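Local coordinates for protein phospholipase C beta (Meleagris gallopavo, PDB 1JAD) that forms the C-terminal region of phospholipase C beta, a long, mostly helical, coiled-coil-like rod that pairs with a second copy of itself, at residues A[145-148]-A[149-153]; A[195-198]-A[199-203]; A[208-211]-A[212-216]. All blocks are in the same frame, centred on the assembly; numbering follows the deposited sequence.

Contact 1: residues A[145-148]-A[149-153]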
# COMPACT_ATOMS: atom_id res chain seq x y z
N ALA A 145 -17.01 -19.83 33.24
CA ALA A 145 -18.08 -19.53 34.18
C ALA A 145 -19.03 -20.72 34.19
O ALA A 145 -19.48 -21.15 35.25
CB ALA A 145 -18.83 -18.29 33.75
N LYS A 146 -19.33 -21.23 33.00
CA LYS A 146 -20.22 -22.38 32.83
C LYS A 146 -19.59 -23.58 33.55
O LYS A 146 -20.27 -24.33 34.26
CB LYS A 146 -20.38 -22.73 31.34
CG LYS A 146 -20.84 -21.60 30.44
CD LYS A 146 -22.16 -21.02 30.90
CE LYS A 146 -22.66 -19.95 29.93
NZ LYS A 146 -22.87 -20.52 28.56
N ARG A 147 -18.29 -23.74 33.37
CA ARG A 147 -17.55 -24.84 33.99
C ARG A 147 -17.79 -24.83 35.50
O ARG A 147 -18.23 -25.84 36.06
CB ARG A 147 -16.06 -24.71 33.70
CG ARG A 147 -15.24 -25.96 34.02
CD ARG A 147 -13.76 -25.64 33.94
NE ARG A 147 -13.33 -24.78 35.04
CZ ARG A 147 -13.05 -25.23 36.26
NH1 ARG A 147 -13.15 -26.53 36.52
NH2 ARG A 147 -12.67 -24.39 37.22
N LEU A 148 -17.51 -23.69 36.15
CA LEU A 148 -17.71 -23.60 37.59
C LEU A 148 -19.12 -24.00 37.98
O LEU A 148 -19.33 -24.77 38.92
CB LEU A 148 -17.46 -22.18 38.14
CG LEU A 148 -16.10 -21.57 38.46
CD1 LEU A 148 -15.26 -22.59 39.20
CD2 LEU A 148 -15.39 -21.14 37.23
N ASP A 149 -20.10 -23.46 37.25
CA ASP A 149 -21.51 -23.73 37.52
C ASP A 149 -21.88 -25.21 37.32
O ASP A 149 -22.60 -25.78 38.14
CB ASP A 149 -22.39 -22.83 36.64
CG ASP A 149 -23.86 -22.89 37.03
OD1 ASP A 149 -24.56 -23.86 36.64
OD2 ASP A 149 -24.32 -21.98 37.75
N ARG A 150 -21.37 -25.82 36.26
CA ARG A 150 -21.67 -27.23 36.03
C ARG A 150 -21.14 -28.05 37.20
O ARG A 150 -21.80 -28.98 37.66
CB ARG A 150 -21.03 -27.70 34.73
CG ARG A 150 -21.70 -27.16 33.48
CD ARG A 150 -20.79 -27.34 32.29
NE ARG A 150 -21.30 -26.75 31.06
CZ ARG A 150 -20.55 -26.54 29.98
NH1 ARG A 150 -19.26 -26.88 29.99
NH2 ARG A 150 -21.08 -25.98 28.89
N ILE A 151 -19.95 -27.70 37.70
CA ILE A 151 -19.38 -28.41 38.83
C ILE A 151 -20.28 -28.21 40.05
O ILE A 151 -20.69 -29.18 40.69
CB ILE A 151 -17.98 -27.90 39.20
CG1 ILE A 151 -16.97 -28.24 38.09
CG2 ILE A 151 -17.55 -28.47 40.53
CD1 ILE A 151 -16.79 -29.71 37.86
N GLN A 152 -20.57 -26.95 40.36
CA GLN A 152 -21.42 -26.62 41.51
C GLN A 152 -22.70 -27.46 41.49
O GLN A 152 -22.94 -28.25 42.40
CB GLN A 152 -21.76 -25.12 41.49
CG GLN A 152 -22.47 -24.61 42.74
CD GLN A 152 -22.60 -23.09 42.78
OE1 GLN A 152 -23.15 -22.47 41.85
NE2 GLN A 152 -22.10 -22.47 43.85
N VAL A 153 -23.53 -27.30 40.45
CA VAL A 153 -24.76 -28.07 40.33
C VAL A 153 -24.51 -29.57 40.50
O VAL A 153 -25.31 -30.28 41.11
CB VAL A 153 -25.42 -27.83 38.95
CG1 VAL A 153 -26.52 -28.86 38.71
CG2 VAL A 153 -26.00 -26.44 38.88

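Contact 2: residues A[195-198]-A[199-203]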
# COMPACT_ATOMS: atom_id res chain seq x y z
N GLN A 195 -9.26 -11.59 5.16
CA GLN A 195 -9.00 -11.84 3.76
C GLN A 195 -9.90 -10.98 2.86
O GLN A 195 -9.44 -10.36 1.90
CB GLN A 195 -9.20 -13.33 3.48
CG GLN A 195 -9.31 -13.74 2.02
CD GLN A 195 -10.69 -13.45 1.45
OE1 GLN A 195 -11.70 -14.02 1.89
NE2 GLN A 195 -10.74 -12.55 0.47
N LYS A 196 -11.18 -10.94 3.18
CA LYS A 196 -12.14 -10.18 2.39
C LYS A 196 -11.81 -8.69 2.52
O LYS A 196 -11.87 -7.93 1.55
CB LYS A 196 -13.56 -10.45 2.91
CG LYS A 196 -14.68 -10.38 1.87
CD LYS A 196 -14.78 -9.05 1.14
CE LYS A 196 -15.87 -9.10 0.06
NZ LYS A 196 -15.66 -10.20 -0.95
N LEU A 197 -11.46 -8.28 3.73
CA LEU A 197 -11.12 -6.89 4.02
C LEU A 197 -9.91 -6.43 3.21
O LEU A 197 -9.93 -5.36 2.58
CB LEU A 197 -10.85 -6.74 5.52
CG LEU A 197 -10.61 -5.34 6.08
CD1 LEU A 197 -10.61 -5.36 7.60
CD2 LEU A 197 -9.30 -4.82 5.56
N GLU A 198 -8.85 -7.22 3.22
CA GLU A 198 -7.65 -6.86 2.49
C GLU A 198 -7.98 -6.83 1.01
O GLU A 198 -7.38 -6.09 0.23
CB GLU A 198 -6.54 -7.86 2.77
CG GLU A 198 -6.30 -8.09 4.24
CD GLU A 198 -5.11 -8.98 4.52
OE1 GLU A 198 -5.03 -10.07 3.91
OE2 GLU A 198 -4.27 -8.59 5.36
N GLU A 199 -8.96 -7.63 0.64
CA GLU A 199 -9.37 -7.72 -0.75
C GLU A 199 -9.99 -6.40 -1.22
O GLU A 199 -9.70 -5.93 -2.31
CB GLU A 199 -10.37 -8.86 -0.89
CG GLU A 199 -10.65 -9.27 -2.30
CD GLU A 199 -11.62 -10.43 -2.35
OE1 GLU A 199 -12.82 -10.23 -2.04
OE2 GLU A 199 -11.18 -11.56 -2.67
N LYS A 200 -10.85 -5.80 -0.40
CA LYS A 200 -11.48 -4.54 -0.77
C LYS A 200 -10.41 -3.48 -0.91
O LYS A 200 -10.34 -2.77 -1.92
CB LYS A 200 -12.49 -4.12 0.30
CG LYS A 200 -13.78 -4.93 0.29
CD LYS A 200 -14.69 -4.49 1.40
CE LYS A 200 -16.04 -5.19 1.30
NZ LYS A 200 -16.73 -4.80 0.04
N GLN A 201 -9.55 -3.38 0.10
CA GLN A 201 -8.46 -2.43 0.08
C GLN A 201 -7.67 -2.53 -1.22
O GLN A 201 -7.32 -1.51 -1.83
CB GLN A 201 -7.58 -2.66 1.31
CG GLN A 201 -8.38 -2.37 2.57
CD GLN A 201 -7.74 -2.85 3.84
OE1 GLN A 201 -8.17 -2.47 4.94
NE2 GLN A 201 -6.73 -3.72 3.73
N ALA A 202 -7.43 -3.76 -1.69
CA ALA A 202 -6.68 -3.94 -2.93
C ALA A 202 -7.47 -3.34 -4.09
O ALA A 202 -6.91 -2.63 -4.94
CB ALA A 202 -6.41 -5.40 -3.19
N GLU A 203 -8.77 -3.62 -4.09
CA GLU A 203 -9.69 -3.13 -5.12
C GLU A 203 -9.73 -1.60 -5.11
O GLU A 203 -9.79 -0.95 -6.15
CB GLU A 203 -11.09 -3.69 -4.83
CG GLU A 203 -12.24 -2.98 -5.52
CD GLU A 203 -13.60 -3.46 -5.03
OE1 GLU A 203 -13.98 -4.62 -5.32
OE2 GLU A 203 -14.30 -2.67 -4.34

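Contact 3: residues A[208-211]-A[212-216]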
# COMPACT_ATOMS: atom_id res chain seq x y z
N ILE A 208 -7.94 3.63 -7.55
CA ILE A 208 -7.09 4.82 -7.49
C ILE A 208 -6.10 4.91 -8.64
O ILE A 208 -5.98 5.96 -9.28
CB ILE A 208 -6.31 4.83 -6.16
CG1 ILE A 208 -7.30 4.96 -5.00
CG2 ILE A 208 -5.26 5.94 -6.17
CD1 ILE A 208 -6.67 4.79 -3.63
N GLN A 209 -5.39 3.82 -8.90
CA GLN A 209 -4.40 3.78 -9.97
C GLN A 209 -5.09 3.95 -11.32
O GLN A 209 -4.52 4.48 -12.28
CB GLN A 209 -3.65 2.45 -9.93
CG GLN A 209 -3.02 2.21 -8.58
CD GLN A 209 -2.45 0.81 -8.45
OE1 GLN A 209 -3.13 -0.18 -8.70
NE2 GLN A 209 -1.19 0.72 -8.02
N GLU A 210 -6.33 3.48 -11.37
CA GLU A 210 -7.15 3.56 -12.56
C GLU A 210 -7.47 5.04 -12.79
O GLU A 210 -7.44 5.53 -13.92
CB GLU A 210 -8.41 2.75 -12.32
CG GLU A 210 -9.28 2.49 -13.51
CD GLU A 210 -10.43 1.58 -13.15
OE1 GLU A 210 -10.17 0.44 -12.70
OE2 GLU A 210 -11.60 2.01 -13.32
N LYS A 211 -7.76 5.76 -11.71
CA LYS A 211 -8.06 7.18 -11.78
C LYS A 211 -6.81 7.91 -12.33
O LYS A 211 -6.89 8.64 -13.32
CB LYS A 211 -8.41 7.71 -10.39
CG LYS A 211 -8.51 9.22 -10.25
CD LYS A 211 -9.60 9.82 -11.13
CE LYS A 211 -9.71 11.33 -10.90
NZ LYS A 211 -10.67 12.01 -11.83
N GLU A 212 -5.66 7.68 -11.70
CA GLU A 212 -4.44 8.32 -12.15
C GLU A 212 -4.23 8.02 -13.63
O GLU A 212 -3.87 8.90 -14.41
CB GLU A 212 -3.24 7.82 -11.36
CG GLU A 212 -1.92 8.36 -11.86
CD GLU A 212 -0.74 7.69 -11.19
OE1 GLU A 212 -0.64 7.75 -9.95
OE2 GLU A 212 0.09 7.09 -11.89
N GLY A 213 -4.47 6.76 -14.00
CA GLY A 213 -4.31 6.36 -15.39
C GLY A 213 -5.13 7.23 -16.32
O GLY A 213 -4.67 7.64 -17.39
N GLN A 214 -6.35 7.54 -15.92
CA GLN A 214 -7.21 8.35 -16.75
C GLN A 214 -6.77 9.81 -16.79
O GLN A 214 -6.83 10.45 -17.84
CB GLN A 214 -8.66 8.18 -16.30
CG GLN A 214 -9.18 6.77 -16.58
CD GLN A 214 -10.51 6.46 -15.90
OE1 GLN A 214 -11.06 5.37 -16.06
NE2 GLN A 214 -11.01 7.42 -15.13
N LEU A 215 -6.32 10.33 -15.65
CA LEU A 215 -5.84 11.70 -15.61
C LEU A 215 -4.68 11.83 -16.59
O LEU A 215 -4.73 12.64 -17.53
CB LEU A 215 -5.38 12.09 -14.21
CG LEU A 215 -6.46 12.50 -13.21
CD1 LEU A 215 -5.84 12.75 -11.84
CD2 LEU A 215 -7.17 13.76 -13.70
N GLN A 216 -3.65 11.02 -16.38
CA GLN A 216 -2.48 11.05 -17.25
C GLN A 216 -2.89 10.94 -18.72
O GLN A 216 -2.41 11.69 -19.58
CB GLN A 216 -1.52 9.92 -16.86
CG GLN A 216 -1.15 10.00 -15.39
CD GLN A 216 -0.04 9.06 -14.97
OE1 GLN A 216 -0.12 7.85 -15.18
NE2 GLN A 216 1.01 9.62 -14.36

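Contact 1: residues A[145-148]-A[149-153]
Arg150 lays its side chain back along the helix over Lys146, so that Lys146 CB sits 4.0 Å from Arg150 CZ, over the centre of one guanidinium face. Arg150 CG stands opposite its own carbonyl carbon (chi1 -71°) and the chain runs extended from there to NE, which carries the flat group one turn backward. On the way Arg150 CG passes 3.3 Å from Lys146 O. That oxygen is already taken by the main chain, since Arg150 N donates to Lys146 O at 2.7 Å. Three more i to i+4 bonds flank it: Asp149 N to Ala145 O, Ile151 N to Arg147 O at 3.0 Å, and Gln152 N to Leu148 O. Every carbonyl of 145-148 is thus satisfied by an amide of the next turn. Lys146 NZ and Arg150 NH2 remain 5.8 Å apart, and the lysine chain, bent at chi2 and chi4, leads away from the turn.

Arg147 is the buried basic residue. Its guanidinium meets Ile151 CG1 obliquely, NH1 to CG1 being 4.5 Å. NH2 forms a salt bridge with Glu144, NE is hydrogen-bonded too, and NH1 has a weak hydrogen bond to Asn172, so each nitrogen has a partner. These last turns of helix 75-155 lie against helix 161-245, where Arg147 touches His175, Arg150 touches Ser174 and Ile151 packs on Lys168 and Ile171; Met85 of the second subunit also packs on Arg147.

Contact 2: residues A[195-198]-A[199-203]
Lys196 and Glu199, three residues apart, form a salt bridge: NZ donates to Glu199 OE1 at 3.0 Å and meets it nearly along the C-O axis. The lysine chain bends at chi2 (-58°) and again at chi4, which swings the ammonium group across to a glutamate whose own chain is extended. Near the other carboxylate oxygen, Gln195 NE2 is 3.3 Å from Glu199 OE2; the two side chains run side by side, pointing the same way, with amide and carboxylate planes 62° apart.

Within the turn, methylene contact is slight. Lys196 CD lies 4.1 Å from Lys200 CE as the two methylene chains pass each other at a slant, while their NZ atoms stay 5.6 Å apart; Glu199 probably offsets part of this like charge.

Main-chain bonds join each residue of 195-198 to the fourth one on, the straightest being Gln201 N to Leu197 O, 3.2 Å at 178°.

Leu197 packs on Leu125 and Leu128 of helix 75-155 and on Pro16, and Glu198 on Gln209 of the second subunit. A charged outer strip backed by leucine contacts between long antiparallel helices is characteristic of a coiled-coil-like helical bundle.

Contact 3: residues A[208-211]-A[212-216]
Lys211 lies aslant over Leu215, one turn on, its CE 4.2 Å from Leu215 CG. The lysine leaves the helix with CG opposite the backbone N (chi1 170°) and turns once, at chi2 (62°), before running straight to NZ; that single bend aims the aliphatic chain along the helix toward the leucine. Beside this pair, Gln214 reaches back over the previous turn: its CG comes within 3.4 Å of Glu210 O, and Glu210 CG lies 4.2 Å from Gln214 OE1.

The backbone sets these spacings. Leu215 N donates to Lys211 O at 2.9 Å, and the same oxygen takes a second, weak bond from Gln214 N, whose main acceptor is Glu210 O at 3.0 Å. Gly213 N bonds to Gln209 O, and Glu212 N to Ile208 O, so the i to i+4 pattern runs unbroken past the glycine.

Farther out, the buried carboxylate of Glu212 is held at both oxygens. OE1 accepts a hydrogen bond from Thr110 of the same chain and OE2 one from Gln194 of the second subunit, a pairing that ties three helices together.

Within the rod, this part of helix 161-245 rests along helix 75-155, Ile208 touching Ile113, Leu215 touching Gln109 and Glu212 touching Ala106, while Gln216 packs on Gln194 of the second subunit.

Overall arrangement
All three are local contacts, each within one continuous helix, between side chains three or four residues apart. Contact 1, on helix 75-155, lies far out, its centre about 55 Å from that of the chain, and is a surface contact dominated by basic side chains. Contacts 2 and 3 share helix 161-245, with centres about 20 Å apart, and both are partly buried near the middle, where the second subunit packs; contact 1 meets it through Arg147. Their chemistry differs: contact 2 carries an i to i+3 salt bridge, whereas contact 3 has lysine-leucine packing and sends its buried glutamate to outside partners. The Glu198 and Gln209 packing links contact 2 of one chain to contact 3 of the other.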